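Local structure of condensin complex subunit 3 (Schizosaccharomyces pombe, 5OQR) at residues I426-F431 against R461-V466; L653-L657 against K725-M730. The protein serves as a regulatory subunit of condensin, the complex required to convert interphase chromatin into condensed, mitotic-like chromosomes. One frame throughout, in Å; residues are numbered along the deposited sequence.

Contact 1: I426-F431 against R461-V466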
ATOM      1  N   ILE A 426      40.246  -6.711 -18.420  1.00 35.97           N
ATOM      2  CA  ILE A 426      39.537  -7.927 -18.032  1.00 34.27           C
ATOM      3  C   ILE A 426      38.681  -8.428 -19.188  1.00 37.02           C
ATOM      4  O   ILE A 426      38.732  -9.605 -19.558  1.00 43.37           O
ATOM      5  CB  ILE A 426      38.693  -7.675 -16.770  1.00 29.99           C
ATOM      6  CG1 ILE A 426      39.599  -7.309 -15.593  1.00 30.87           C
ATOM      7  CG2 ILE A 426      37.847  -8.901 -16.431  1.00 33.23           C
ATOM      8  CD1 ILE A 426      38.862  -6.957 -14.323  1.00 31.96           C
ATOM      9  N   ILE A 427      37.881  -7.536 -19.777  1.00 39.80           N
ATOM     10  CA  ILE A 427      36.972  -7.944 -20.844  1.00 38.38           C
ATOM     11  C   ILE A 427      37.748  -8.549 -22.004  1.00 39.12           C
ATOM     12  O   ILE A 427      37.304  -9.522 -22.625  1.00 45.20           O
ATOM     13  CB  ILE A 427      36.112  -6.749 -21.296  1.00 42.88           C
ATOM     14  CG1 ILE A 427      35.091  -6.397 -20.210  1.00 33.46           C
ATOM     15  CG2 ILE A 427      35.385  -7.061 -22.604  1.00 41.55           C
ATOM     16  CD1 ILE A 427      34.350  -5.103 -20.449  1.00 31.10           C
ATOM     17  N   THR A 428      38.913  -7.985 -22.322  1.00 40.96           N
ATOM     18  CA  THR A 428      39.702  -8.507 -23.433  1.00 48.18           C
ATOM     19  C   THR A 428      40.210  -9.910 -23.135  1.00 56.31           C
ATOM     20  O   THR A 428      40.199 -10.781 -24.012  1.00 63.56           O
ATOM     21  CB  THR A 428      40.872  -7.573 -23.737  1.00 51.31           C
ATOM     22  OG1 THR A 428      40.385  -6.241 -23.937  1.00 41.68           O
ATOM     23  CG2 THR A 428      41.609  -8.029 -24.990  1.00 60.03           C
ATOM     24  N   GLU A 429      40.661 -10.151 -21.903  1.00 52.73           N
ATOM     25  CA  GLU A 429      41.175 -11.468 -21.546  1.00 57.81           C
ATOM     26  C   GLU A 429      40.069 -12.514 -21.586  1.00 56.74           C
ATOM     27  O   GLU A 429      40.257 -13.609 -22.128  1.00 68.16           O
ATOM     28  CB  GLU A 429      41.825 -11.413 -20.165  1.00 58.42           C
ATOM     29  CG  GLU A 429      43.058 -10.527 -20.112  1.00 66.84           C
ATOM     30  CD  GLU A 429      43.665 -10.444 -18.724  1.00 94.73           C
ATOM     31  OE1 GLU A 429      43.077 -11.013 -17.780  1.00 90.42           O
ATOM     32  OE2 GLU A 429      44.731  -9.808 -18.577  1.00102.81           O
ATOM     33  N   VAL A 430      38.904 -12.196 -21.018  1.00 55.69           N
ATOM     34  CA  VAL A 430      37.773 -13.115 -21.089  1.00 62.11           C
ATOM     35  C   VAL A 430      37.354 -13.328 -22.534  1.00 63.33           C
ATOM     36  O   VAL A 430      36.841 -14.394 -22.893  1.00 67.67           O
ATOM     37  CB  VAL A 430      36.601 -12.588 -20.237  1.00 48.34           C
ATOM     38  CG1 VAL A 430      35.423 -13.553 -20.285  1.00 51.32           C
ATOM     39  CG2 VAL A 430      37.045 -12.364 -18.801  1.00 50.05           C
ATOM     40  N   PHE A 431      37.561 -12.323 -23.386  1.00 58.92           N
ATOM     41  CA  PHE A 431      37.209 -12.454 -24.793  1.00 65.55           C
ATOM     42  C   PHE A 431      38.198 -13.344 -25.534  1.00 80.08           C
ATOM     43  O   PHE A 431      37.807 -14.065 -26.459  1.00 83.16           O
ATOM     44  CB  PHE A 431      37.150 -11.067 -25.433  1.00 75.56           C
ATOM     45  CG  PHE A 431      36.529 -11.049 -26.800  1.00 80.95           C
ATOM     46  CD1 PHE A 431      35.215 -11.443 -26.985  1.00 78.47           C
ATOM     47  CD2 PHE A 431      37.252 -10.609 -27.896  1.00 81.16           C
ATOM     48  CE1 PHE A 431      34.640 -11.418 -28.240  1.00 75.23           C
ATOM     49  CE2 PHE A 431      36.682 -10.579 -29.152  1.00 82.20           C
ATOM     50  CZ  PHE A 431      35.373 -10.982 -29.324  1.00 80.81           C
ATOM     51  N   ARG A 461      28.736 -13.255 -21.574  1.00 34.98           N
ATOM     52  CA  ARG A 461      29.420 -12.812 -20.364  1.00 38.97           C
ATOM     53  C   ARG A 461      30.211 -11.539 -20.626  1.00 37.23           C
ATOM     54  O   ARG A 461      30.256 -10.644 -19.775  1.00 37.23           O
ATOM     55  CB  ARG A 461      30.342 -13.910 -19.842  1.00 42.91           C
ATOM     56  CG  ARG A 461      30.882 -13.633 -18.444  1.00 50.01           C
ATOM     57  CD  ARG A 461      32.043 -14.544 -18.095  1.00 54.59           C
ATOM     58  NE  ARG A 461      31.829 -15.902 -18.579  1.00 57.74           N
ATOM     59  CZ  ARG A 461      30.961 -16.756 -18.051  1.00 75.89           C
ATOM     60  NH1 ARG A 461      30.836 -17.972 -18.564  1.00 86.69           N
ATOM     61  NH2 ARG A 461      30.211 -16.396 -17.017  1.00 66.34           N
ATOM     62  N   CYS A 462      30.844 -11.442 -21.794  1.00 38.28           N
ATOM     63  CA  CYS A 462      31.577 -10.231 -22.139  1.00 39.65           C
ATOM     64  C   CYS A 462      30.642  -9.032 -22.187  1.00 33.59           C
ATOM     65  O   CYS A 462      30.892  -8.009 -21.544  1.00 31.22           O
ATOM     66  CB  CYS A 462      32.294 -10.413 -23.478  1.00 42.14           C
ATOM     67  SG  CYS A 462      33.702 -11.535 -23.415  1.00 52.66           S
ATOM     68  N   LEU A 463      29.546  -9.149 -22.939  1.00 34.75           N
ATOM     69  CA  LEU A 463      28.584  -8.059 -23.024  1.00 31.35           C
ATOM     70  C   LEU A 463      28.027  -7.696 -21.655  1.00 32.85           C
ATOM     71  O   LEU A 463      27.748  -6.523 -21.393  1.00 39.37           O
ATOM     72  CB  LEU A 463      27.452  -8.434 -23.975  1.00 35.20           C
ATOM     73  CG  LEU A 463      27.834  -8.591 -25.448  1.00 36.06           C
ATOM     74  CD1 LEU A 463      26.673  -9.167 -26.237  1.00 37.18           C
ATOM     75  CD2 LEU A 463      28.265  -7.257 -26.035  1.00 34.14           C
ATOM     76  N   SER A 464      27.855  -8.682 -20.774  1.00 30.95           N
ATOM     77  CA  SER A 464      27.445  -8.378 -19.408  1.00 33.11           C
ATOM     78  C   SER A 464      28.495  -7.545 -18.688  1.00 30.75           C
ATOM     79  O   SER A 464      28.151  -6.706 -17.850  1.00 31.31           O
ATOM     80  CB  SER A 464      27.174  -9.671 -18.644  1.00 38.81           C
ATOM     81  OG  SER A 464      26.112 -10.390 -19.241  1.00 47.97           O
ATOM     82  N   TYR A 465      29.777  -7.763 -18.989  1.00 32.60           N
ATOM     83  CA  TYR A 465      30.822  -6.919 -18.423  1.00 29.02           C
ATOM     84  C   TYR A 465      30.799  -5.534 -19.054  1.00 26.40           C
ATOM     85  O   TYR A 465      31.038  -4.532 -18.374  1.00 24.74           O
ATOM     86  CB  TYR A 465      32.197  -7.560 -18.623  1.00 33.15           C
ATOM     87  CG  TYR A 465      32.497  -8.751 -17.740  1.00 31.23           C
ATOM     88  CD1 TYR A 465      31.482  -9.495 -17.157  1.00 38.46           C
ATOM     89  CD2 TYR A 465      33.808  -9.128 -17.489  1.00 37.16           C
ATOM     90  CE1 TYR A 465      31.768 -10.583 -16.354  1.00 39.56           C
ATOM     91  CE2 TYR A 465      34.101 -10.210 -16.689  1.00 40.06           C
ATOM     92  CZ  TYR A 465      33.079 -10.934 -16.125  1.00 32.62           C
ATOM     93  OH  TYR A 465      33.376 -12.011 -15.327  1.00 41.69           O
ATOM     94  N   VAL A 466      30.530  -5.466 -20.358  1.00 28.21           N
ATOM     95  CA  VAL A 466      30.398  -4.178 -21.031  1.00 29.81           C
ATOM     96  C   VAL A 466      29.217  -3.412 -20.460  1.00 29.81           C
ATOM     97  O   VAL A 466      29.299  -2.204 -20.210  1.00 33.24           O
ATOM     98  CB  VAL A 466      30.247  -4.381 -22.551  1.00 26.02           C
ATOM     99  CG1 VAL A 466      30.215  -3.041 -23.263  1.00 26.09           C
ATOM    100  CG2 VAL A 466      31.374  -5.238 -23.095  1.00 33.65           C
TER
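An antiparallel helix pair in the HEAT-repeat solenoid is joined here by I426, I427, V430 and F431 on one helix and R461, C462, Y465 and V466 on the other. The two axes approach to 9.8 Å, and their directions differ by 174°, so the two segments run almost exactly antiparallel. I427 slides past Y465 in the opposite direction, bringing I427 CG1 to 3.5 Å from Y465 CB. I427 CG1 stands anti to the carbonyl carbon (chi1 -71°) and the chain then runs on extended, which carries I427 CD1 to within 4.0 Å of V466 CG2. At the phenol ring, I426 CG2 comes in at the edge, near the ring plane, 4.0 Å from Y465 CE2, while V430 CG2 approaches the same ring obliquely. Apolar packing between successive helices, as here between 416-434 and 457-471, is usual in the hydrophobic core of an alpha solenoid, and no hydrogen bond crosses between 426-431 and 461-466. The polar end of Y465 is satisfied by L392 O of helix 378-394, which also touches I426. V430 divides its branches: while CG2 goes toward the tyrosine, V430 CG1 lies 4.1 Å from C462 SG and equally close to the aliphatic CD of R461. The same sulfur sits at the edge of the F431 ring, 79° off its normal, with C462 SG 3.9 Å from F431 CD1, though that ring is poorly ordered.

Contact 2: L653-L657 against K725-M730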
ATOM      1  N   LEU A 653     -12.817  13.861 -19.014  1.00 39.96           N
ATOM      2  CA  LEU A 653     -13.977  13.299 -18.333  1.00 38.27           C
ATOM      3  C   LEU A 653     -15.076  12.935 -19.323  1.00 39.03           C
ATOM      4  O   LEU A 653     -15.768  11.927 -19.146  1.00 43.19           O
ATOM      5  CB  LEU A 653     -14.491  14.291 -17.292  1.00 37.89           C
ATOM      6  CG  LEU A 653     -15.488  13.758 -16.264  1.00 49.49           C
ATOM      7  CD1 LEU A 653     -14.865  12.670 -15.404  1.00 41.52           C
ATOM      8  CD2 LEU A 653     -15.985  14.902 -15.398  1.00 47.76           C
ATOM      9  N   LEU A 654     -15.256  13.742 -20.368  1.00 41.39           N
ATOM     10  CA  LEU A 654     -16.244  13.410 -21.389  1.00 41.79           C
ATOM     11  C   LEU A 654     -15.863  12.136 -22.128  1.00 42.96           C
ATOM     12  O   LEU A 654     -16.722  11.291 -22.406  1.00 48.23           O
ATOM     13  CB  LEU A 654     -16.396  14.574 -22.371  1.00 37.16           C
ATOM     14  CG  LEU A 654     -17.063  15.840 -21.833  1.00 41.53           C
ATOM     15  CD1 LEU A 654     -17.082  16.912 -22.908  1.00 45.42           C
ATOM     16  CD2 LEU A 654     -18.473  15.553 -21.343  1.00 45.70           C
ATOM     17  N   SER A 655     -14.581  11.981 -22.460  1.00 50.20           N
ATOM     18  CA  SER A 655     -14.134  10.762 -23.123  1.00 45.25           C
ATOM     19  C   SER A 655     -14.401   9.540 -22.256  1.00 40.82           C
ATOM     20  O   SER A 655     -14.769   8.476 -22.765  1.00 44.69           O
ATOM     21  CB  SER A 655     -12.648  10.864 -23.461  1.00 39.54           C
ATOM     22  OG  SER A 655     -12.425  11.793 -24.505  1.00 45.61           O
ATOM     23  N   LEU A 656     -14.226   9.674 -20.941  1.00 35.25           N
ATOM     24  CA  LEU A 656     -14.487   8.553 -20.049  1.00 45.65           C
ATOM     25  C   LEU A 656     -15.971   8.222 -19.985  1.00 52.74           C
ATOM     26  O   LEU A 656     -16.334   7.049 -19.841  1.00 60.17           O
ATOM     27  CB  LEU A 656     -13.945   8.861 -18.653  1.00 47.95           C
ATOM     28  CG  LEU A 656     -12.422   8.800 -18.523  1.00 48.47           C
ATOM     29  CD1 LEU A 656     -11.973   9.390 -17.199  1.00 43.99           C
ATOM     30  CD2 LEU A 656     -11.927   7.368 -18.658  1.00 47.31           C
ATOM     31  N   LEU A 657     -16.841   9.227 -20.088  1.00 59.99           N
ATOM     32  CA  LEU A 657     -18.275   8.961 -20.083  1.00 50.17           C
ATOM     33  C   LEU A 657     -18.671   8.083 -21.263  1.00 57.58           C
ATOM     34  O   LEU A 657     -19.418   7.112 -21.106  1.00 60.78           O
ATOM     35  CB  LEU A 657     -19.054  10.277 -20.103  1.00 62.04           C
ATOM     36  CG  LEU A 657     -19.268  10.970 -18.755  1.00 64.59           C
ATOM     37  CD1 LEU A 657     -19.931  12.316 -18.962  1.00 66.29           C
ATOM     38  CD2 LEU A 657     -20.113  10.115 -17.823  1.00 76.84           C
ATOM     39  N   LYS A 725     -27.786  12.732 -18.861  1.00 66.85           N
ATOM     40  CA  LYS A 725     -26.873  12.699 -17.723  1.00 69.95           C
ATOM     41  C   LYS A 725     -25.609  13.493 -18.015  1.00 55.79           C
ATOM     42  O   LYS A 725     -25.067  14.160 -17.127  1.00 48.35           O
ATOM     43  CB  LYS A 725     -26.513  11.257 -17.370  1.00 86.12           C
ATOM     44  CG  LYS A 725     -25.555  11.132 -16.181  1.00 95.20           C
ATOM     45  CD  LYS A 725     -24.688   9.891 -16.280  1.00 89.70           C
ATOM     46  CE  LYS A 725     -23.568   9.927 -15.252  1.00 83.98           C
ATOM     47  NZ  LYS A 725     -24.085  10.106 -13.869  1.00 87.30           N
ATOM     48  N   GLU A 726     -25.122  13.429 -19.254  1.00 49.69           N
ATOM     49  CA  GLU A 726     -23.847  14.050 -19.591  1.00 57.53           C
ATOM     50  C   GLU A 726     -23.865  15.538 -19.264  1.00 51.23           C
ATOM     51  O   GLU A 726     -23.110  16.009 -18.407  1.00 48.49           O
ATOM     52  CB  GLU A 726     -23.536  13.810 -21.069  1.00 62.30           C
ATOM     53  CG  GLU A 726     -22.103  14.086 -21.475  1.00 60.18           C
ATOM     54  CD  GLU A 726     -21.733  13.404 -22.781  1.00 66.96           C
ATOM     55  OE1 GLU A 726     -21.935  12.176 -22.887  1.00 70.90           O
ATOM     56  OE2 GLU A 726     -21.255  14.095 -23.705  1.00 70.78           O
ATOM     57  N   ARG A 727     -24.742  16.293 -19.928  1.00 59.31           N
ATOM     58  CA  ARG A 727     -24.857  17.716 -19.631  1.00 45.82           C
ATOM     59  C   ARG A 727     -25.286  17.938 -18.187  1.00 37.66           C
ATOM     60  O   ARG A 727     -24.801  18.861 -17.523  1.00 33.86           O
ATOM     61  CB  ARG A 727     -25.843  18.368 -20.599  1.00 54.25           C
ATOM     62  CG  ARG A 727     -25.686  19.873 -20.736  1.00 49.58           C
ATOM     63  CD  ARG A 727     -26.617  20.423 -21.802  1.00 59.31           C
ATOM     64  NE  ARG A 727     -26.026  20.381 -23.137  1.00 60.60           N
ATOM     65  CZ  ARG A 727     -26.717  20.488 -24.268  1.00 67.62           C
ATOM     66  NH1 ARG A 727     -28.036  20.629 -24.237  1.00 76.92           N
ATOM     67  NH2 ARG A 727     -26.091  20.446 -25.435  1.00 68.21           N
ATOM     68  N   LYS A 728     -26.193  17.100 -17.680  1.00 41.15           N
ATOM     69  CA  LYS A 728     -26.543  17.151 -16.264  1.00 42.48           C
ATOM     70  C   LYS A 728     -25.310  16.970 -15.389  1.00 43.29           C
ATOM     71  O   LYS A 728     -25.106  17.709 -14.421  1.00 37.45           O
ATOM     72  CB  LYS A 728     -27.572  16.071 -15.931  1.00 53.28           C
ATOM     73  CG  LYS A 728     -29.020  16.534 -15.939  1.00 58.37           C
ATOM     74  CD  LYS A 728     -29.880  15.693 -15.001  1.00 69.35           C
ATOM     75  CE  LYS A 728     -29.507  15.923 -13.538  1.00 77.57           C
ATOM     76  NZ  LYS A 728     -30.563  15.464 -12.593  1.00 72.81           N
ATOM     77  N   PHE A 729     -24.485  15.972 -15.710  1.00 45.03           N
ATOM     78  CA  PHE A 729     -23.373  15.624 -14.837  1.00 43.38           C
ATOM     79  C   PHE A 729     -22.318  16.722 -14.818  1.00 43.23           C
ATOM     80  O   PHE A 729     -21.751  17.025 -13.762  1.00 40.38           O
ATOM     81  CB  PHE A 729     -22.757  14.298 -15.276  1.00 57.53           C
ATOM     82  CG  PHE A 729     -21.589  13.882 -14.443  1.00 45.72           C
ATOM     83  CD1 PHE A 729     -20.309  13.905 -14.963  1.00 48.67           C
ATOM     84  CD2 PHE A 729     -21.767  13.492 -13.129  1.00 47.24           C
ATOM     85  CE1 PHE A 729     -19.231  13.532 -14.192  1.00 58.48           C
ATOM     86  CE2 PHE A 729     -20.694  13.119 -12.351  1.00 56.27           C
ATOM     87  CZ  PHE A 729     -19.424  13.143 -12.880  1.00 61.69           C
ATOM     88  N   MET A 730     -22.040  17.331 -15.971  1.00 43.11           N
ATOM     89  CA  MET A 730     -21.054  18.404 -16.009  1.00 37.87           C
ATOM     90  C   MET A 730     -21.490  19.587 -15.159  1.00 35.86           C
ATOM     91  O   MET A 730     -20.648  20.258 -14.552  1.00 32.62           O
ATOM     92  CB  MET A 730     -20.812  18.843 -17.453  1.00 42.79           C
ATOM     93  CG  MET A 730     -20.295  17.736 -18.359  1.00 55.65           C
ATOM     94  SD  MET A 730     -18.783  16.957 -17.753  1.00 53.75           S
ATOM     95  CE  MET A 730     -17.594  18.269 -18.006  1.00 46.76           C
TER
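Helix segments L653-L657 and K725-M730 run roughly antiparallel, their axes 11.4 Å apart at closest approach and their directions differing by 146°; L657 and E726 are nearest in backbone register. At this spacing the contact is made by side chains alone, without a hydrogen bond between the segments. L654 and L657 both rest on the aliphatic part of E726: L657 CD1 lies 3.8 Å from E726 CG, and L654 CD2 reaches that same methylene at 3.9 Å. With CG anti to the backbone N (chi1 -165°) and the chain extended beyond it, E726 presents CG to both leucines, crossing L654 at about a right angle and L657 obliquely, while OE2 makes a weak hydrogen bond to S722 N. M730 folds instead, bent at chi2 and chi3, which places M730 SD 3.9 Å from L654 CD2 and also beside L653. L653 meets the F729 side chain at about a right angle; its CD2 is at the ring edge, near the plane, 3.7 Å from F729 CE1. L657 CD1 approaches that ring obliquely from farther off, and L657 CD2 comes loosely up to K725 CE, 4.3 Å away. Segment 725-730 belongs to HEAT 9, and helix 669-682 touches both segments, with M679 against L653 and I672 against F729, while L656, which makes no contact with 725-730, packs on F613 of helix 601-613.

Contact 1 and contact 2 are separate helix-helix junctions in one all-helical chain, with centres 59 Å apart and nearest atoms about 42 Å apart. Along the sequence they lie in series, the first closing at V466 before the second opens at L653. Neither is touched by the other protein chain of the assembly. They differ in degree: 426-431 and 461-466 are closer, more nearly antiparallel and mostly buried, whereas 653-657 and 725-730 diverge more and are only partly buried, though the surface buried between the segments is similar (359 and 337 Å²). Both rest mainly on carbon and sulfur atoms, with no hydrogen bond across. Contact 1 joins successive helices; contact 2 joins helices with two others, 669-682 and 706-717, between them.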